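Local atomic coordinates of DUF1116 domain-containing protein (Enterococcus faecalis, PDB entry 3CLQ), a protein that is of unknown function but belongs to the AllG family, named after a subunit of oxamate carbamoyltransferase, and may take part in related chemistry. Residues 136-139 / 140-143; 150-153 / 154-157. All coordinates share one frame; numbering follows the deposited sequence.

Contact 1: 136-139 / 140-143; sequences AKVL and RFGA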
loop_
_atom_site.group_PDB
_atom_site.type_symbol
_atom_site.label_atom_id
_atom_site.label_comp_id
_atom_site.label_asym_id
_atom_site.label_seq_id
_atom_site.Cartn_x
_atom_site.Cartn_y
_atom_site.Cartn_z
ATOM N N ALA B 136 -2.510 -20.683 7.612
ATOM C CA ALA B 136 -1.296 -21.117 8.291
ATOM C C ALA B 136 -1.167 -22.653 8.214
ATOM O O ALA B 136 -0.059 -23.179 8.075
ATOM C CB ALA B 136 -1.289 -20.640 9.723
ATOM N N LYS B 137 -2.292 -23.371 8.292
ATOM C CA LYS B 137 -2.283 -24.829 8.079
ATOM C C LYS B 137 -2.320 -25.079 6.568
ATOM O O LYS B 137 -3.383 -25.056 5.940
ATOM C CB LYS B 137 -3.463 -25.524 8.780
ATOM C CG LYS B 137 -3.203 -26.997 9.085
ATOM C CD LYS B 137 -4.421 -27.913 8.815
ATOM C CE LYS B 137 -5.244 -28.252 10.084
ATOM N NZ LYS B 137 -6.148 -27.144 10.544
ATOM N N VAL B 138 -1.153 -25.318 5.983
ATOM C CA VAL B 138 -0.994 -25.184 4.544
ATOM C C VAL B 138 0.063 -26.142 4.026
ATOM O O VAL B 138 1.020 -26.445 4.729
ATOM C CB VAL B 138 -0.580 -23.735 4.204
ATOM C CG1 VAL B 138 0.439 -23.703 3.111
ATOM C CG2 VAL B 138 -1.790 -22.899 3.834
ATOM N N LEU B 139 -0.117 -26.593 2.787
ATOM C CA LEU B 139 0.764 -27.566 2.158
ATOM C C LEU B 139 2.220 -27.133 2.034
ATOM O O LEU B 139 3.134 -27.934 2.253
ATOM C CB LEU B 139 0.259 -27.922 0.767
ATOM C CG LEU B 139 1.188 -28.931 0.083
ATOM C CD1 LEU B 139 0.772 -30.352 0.432
ATOM C CD2 LEU B 139 1.239 -28.730 -1.443
ATOM N N ARG B 140 2.453 -25.884 1.670
ATOM C CA ARG B 140 3.830 -25.434 1.474
ATOM C C ARG B 140 4.698 -25.559 2.747
ATOM O O ARG B 140 5.933 -25.449 2.675
ATOM C CB ARG B 140 3.889 -24.021 0.886
ATOM C CG ARG B 140 3.658 -22.920 1.880
ATOM C CD ARG B 140 3.532 -21.588 1.157
ATOM N NE ARG B 140 2.513 -20.742 1.774
ATOM C CZ ARG B 140 2.784 -19.699 2.550
ATOM N NH1 ARG B 140 4.041 -19.341 2.798
ATOM N NH2 ARG B 140 1.795 -18.999 3.073
ATOM N N PHE B 141 4.054 -25.809 3.889
ATOM C CA PHE B 141 4.756 -26.022 5.157
ATOM C C PHE B 141 4.635 -27.479 5.563
ATOM O O PHE B 141 5.003 -27.852 6.672
ATOM C CB PHE B 141 4.183 -25.148 6.280
ATOM C CG PHE B 141 4.536 -23.701 6.170
ATOM C CD1 PHE B 141 5.856 -23.285 6.283
ATOM C CD2 PHE B 141 3.546 -22.746 5.963
ATOM C CE1 PHE B 141 6.192 -21.934 6.187
ATOM C CE2 PHE B 141 3.866 -21.393 5.871
ATOM C CZ PHE B 141 5.194 -20.984 5.984
ATOM N N GLY B 142 4.084 -28.292 4.670
ATOM C CA GLY B 142 4.123 -29.737 4.842
ATOM C C GLY B 142 2.867 -30.357 5.417
ATOM O O GLY B 142 2.806 -31.582 5.565
ATOM N N ALA B 143 1.865 -29.522 5.728
ATOM C CA ALA B 143 0.606 -29.994 6.321
ATOM C C ALA B 143 -0.251 -30.757 5.308
ATOM O O ALA B 143 -0.332 -30.364 4.148
ATOM C CB ALA B 143 -0.166 -28.832 6.896
#

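Contact 2: 150-153 / 154-157; sequences DRLI and WMRD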
loop_
_atom_site.group_PDB
_atom_site.type_symbol
_atom_site.label_atom_id
_atom_site.label_comp_id
_atom_site.label_asym_id
_atom_site.label_seq_id
_atom_site.Cartn_x
_atom_site.Cartn_y
_atom_site.Cartn_z
ATOM N N ASP B 150 -8.794 -30.774 0.617
ATOM C CA ASP B 150 -10.019 -30.080 0.219
ATOM C C ASP B 150 -9.753 -28.681 -0.367
ATOM O O ASP B 150 -10.233 -28.361 -1.456
ATOM C CB ASP B 150 -10.973 -29.932 1.400
ATOM C CG ASP B 150 -11.422 -31.249 1.958
ATOM O OD1 ASP B 150 -11.762 -32.167 1.183
ATOM O OD2 ASP B 150 -11.447 -31.374 3.195
ATOM N N ARG B 151 -9.018 -27.843 0.356
ATOM C CA ARG B 151 -8.701 -26.512 -0.151
ATOM C C ARG B 151 -7.938 -26.539 -1.475
ATOM O O ARG B 151 -8.185 -25.715 -2.357
ATOM C CB ARG B 151 -7.900 -25.713 0.854
ATOM C CG ARG B 151 -7.535 -24.305 0.349
ATOM C CD ARG B 151 -6.932 -23.543 1.480
ATOM N NE ARG B 151 -7.473 -24.105 2.709
ATOM C CZ ARG B 151 -8.081 -23.411 3.664
ATOM N NH1 ARG B 151 -8.205 -22.083 3.575
ATOM N NH2 ARG B 151 -8.539 -24.053 4.731
ATOM N N LEU B 152 -7.000 -27.470 -1.604
ATOM C CA LEU B 152 -6.308 -27.672 -2.865
ATOM C C LEU B 152 -7.272 -27.976 -4.022
ATOM O O LEU B 152 -7.057 -27.525 -5.154
ATOM C CB LEU B 152 -5.304 -28.816 -2.739
ATOM C CG LEU B 152 -3.885 -28.457 -2.326
ATOM C CD1 LEU B 152 -2.958 -28.973 -3.403
ATOM C CD2 LEU B 152 -3.685 -26.958 -2.189
ATOM N N ILE B 153 -8.313 -28.759 -3.741
ATOM C CA ILE B 153 -9.315 -29.117 -4.751
ATOM C C ILE B 153 -10.228 -27.938 -5.079
ATOM O O ILE B 153 -10.583 -27.708 -6.237
ATOM C CB ILE B 153 -10.157 -30.329 -4.301
ATOM C CG1 ILE B 153 -9.285 -31.579 -4.286
ATOM C CG2 ILE B 153 -11.359 -30.544 -5.218
ATOM C CD1 ILE B 153 -9.832 -32.668 -3.430
ATOM N N TRP B 154 -10.591 -27.191 -4.043
ATOM C CA TRP B 154 -11.348 -25.964 -4.196
ATOM C C TRP B 154 -10.588 -24.996 -5.096
ATOM O O TRP B 154 -11.154 -24.387 -6.000
ATOM C CB TRP B 154 -11.587 -25.343 -2.828
ATOM C CG TRP B 154 -12.364 -24.064 -2.870
ATOM C CD1 TRP B 154 -13.721 -23.928 -2.839
ATOM C CD2 TRP B 154 -11.829 -22.735 -2.931
ATOM N NE1 TRP B 154 -14.064 -22.599 -2.888
ATOM C CE2 TRP B 154 -12.920 -21.846 -2.944
ATOM C CE3 TRP B 154 -10.535 -22.211 -2.985
ATOM C CZ2 TRP B 154 -12.755 -20.464 -3.009
ATOM C CZ3 TRP B 154 -10.378 -20.834 -3.047
ATOM C CH2 TRP B 154 -11.478 -19.984 -3.060
HETATM N N MSE B 155 -9.294 -24.873 -4.864
HETATM C CA MSE B 155 -8.474 -23.993 -5.689
HETATM C C MSE B 155 -8.325 -24.450 -7.137
HETATM O O MSE B 155 -8.053 -23.642 -8.017
HETATM C CB MSE B 155 -7.101 -23.830 -5.075
HETATM C CG MSE B 155 -7.134 -23.145 -3.743
HETATM SE SE MSE B 155 -5.333 -23.122 -3.050
HETATM C CE MSE B 155 -4.598 -21.572 -4.000
ATOM N N ARG B 156 -8.487 -25.738 -7.402
ATOM C CA ARG B 156 -8.369 -26.177 -8.784
ATOM C C ARG B 156 -9.722 -26.386 -9.453
ATOM O O ARG B 156 -9.794 -26.487 -10.677
ATOM C CB ARG B 156 -7.521 -27.439 -8.916
ATOM C CG ARG B 156 -8.186 -28.663 -8.380
ATOM C CD ARG B 156 -8.168 -29.806 -9.363
ATOM N NE ARG B 156 -9.366 -30.574 -9.093
ATOM C CZ ARG B 156 -9.406 -31.737 -8.455
ATOM N NH1 ARG B 156 -8.298 -32.348 -8.047
ATOM N NH2 ARG B 156 -10.580 -32.293 -8.250
ATOM N N ASP B 157 -10.785 -26.448 -8.658
ATOM C CA ASP B 157 -12.123 -26.650 -9.202
ATOM C C ASP B 157 -12.811 -25.318 -9.422
ATOM O O ASP B 157 -13.587 -25.153 -10.369
ATOM C CB ASP B 157 -12.968 -27.497 -8.255
ATOM C CG ASP B 157 -12.729 -28.984 -8.424
ATOM O OD1 ASP B 157 -11.765 -29.371 -9.126
ATOM O OD2 ASP B 157 -13.517 -29.756 -7.846
#

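Contact 1: 136-139 / 140-143
Arg140 lays the inner half of its side chain against Val138, two residues back across a tight turn. Its CB lies 4.1 Å from Val138 CG1, and CG comes closer still, 3.5 Å from the same methyl, the two side chains crossing at a slant. With CG set between the backbone N and the carbonyl carbon (chi1 79°), the chain leans to the side of Phe141, whose ring has Arg140 CG over one face, off centre toward the rim. A bend at chi3 keeps NE within 3.9 Å of Val138 CG1. At the tip, the guanidinium has Phe141 CE2 over one face, 3.7 Å from its plane, while Tyr231 is a further neighbour of this arginine.

Beneath these side chains the backbone folds on itself. Val138 O accepts the N-H of Phe141, N to O 3.2 Å, and it also takes a weak bond from Ala143 N at 3.3 Å. Leu139 O is reached by Gly142 N. The methyl of Ala143 tucks in against the Val138 carbonyl, Ala143 CB to Val138 O 3.4 Å, beside the buried Val138 side chain. At the start of the turn the Leu139 N-H is hydrogen-bonded to the Glu133 carboxylate. Gly142, with its positive phi of 99°, takes a backbone shape suited to glycine. The paired bonds from Ala143 to Val138 and from Gly142 to Leu139, closed by this glycine, match the pattern of a Schellman motif, the outer bond weak, here ending a short 3-10 segment.

Contact 2: 150-153 / 154-157
Ile153, Arg156 and Asp157 gather on one side of an alpha helix, that of residues 146-168, which widens into a pi-type turn at 155-157. Ile153 CG2, anti to the backbone N, rests over one face of the Arg156 guanidinium, 3.5 Å above its plane and toward the rim. The same methyl lies 3.5 Å from Asp157 OD2, and Ile153 runs alongside both Arg156 and Asp157. A salt bridge from Arg156 NE to Asp157 OD1 (2.7 Å), on the syn side but 32° out of the carboxylate plane, probably limits rotation of the guanidinium.

Asp157 N bonds to Ile153 O at 2.7 Å, which brings Asp157 back beside Ile153, whereas Arg156 N makes only weak bonds, to Leu152 O and Ile153 O, as the turn widens. One turn earlier, Trp154 N makes an ordinary helical bond to Asp150 O at 2.9 Å. Farther out, Phe72 of helix 60-73 packs on Leu152, Ile153 and Arg156. Helix 216-226 meets another side, where the Trp154 ring encounters Phe225 with the planes inclined at about 40°. Met155, a selenomethionine, also touches Phe225; with its chain extended at chi2, SE comes to 4.3 Å from Leu152 CD2.

The two contacts follow each other along the chain: the turn of contact 1 closes in the loop after strand 126-130, and contact 2 lies on the helix that comes next. Their centres are 14 Å apart and their nearest atoms about 5 Å, so they do not touch directly. Glu133 bridges the gap, since it bonds to the backbone of contact 1 and is also packed against by Leu152 and Met155 of contact 2. Lys137 and Leu139 in turn reach Ser147 and Val148, near the start of helix 146-168. Contact 2 is the more peripheral, its centre 22 Å from that of the chain against 16 Å for contact 1.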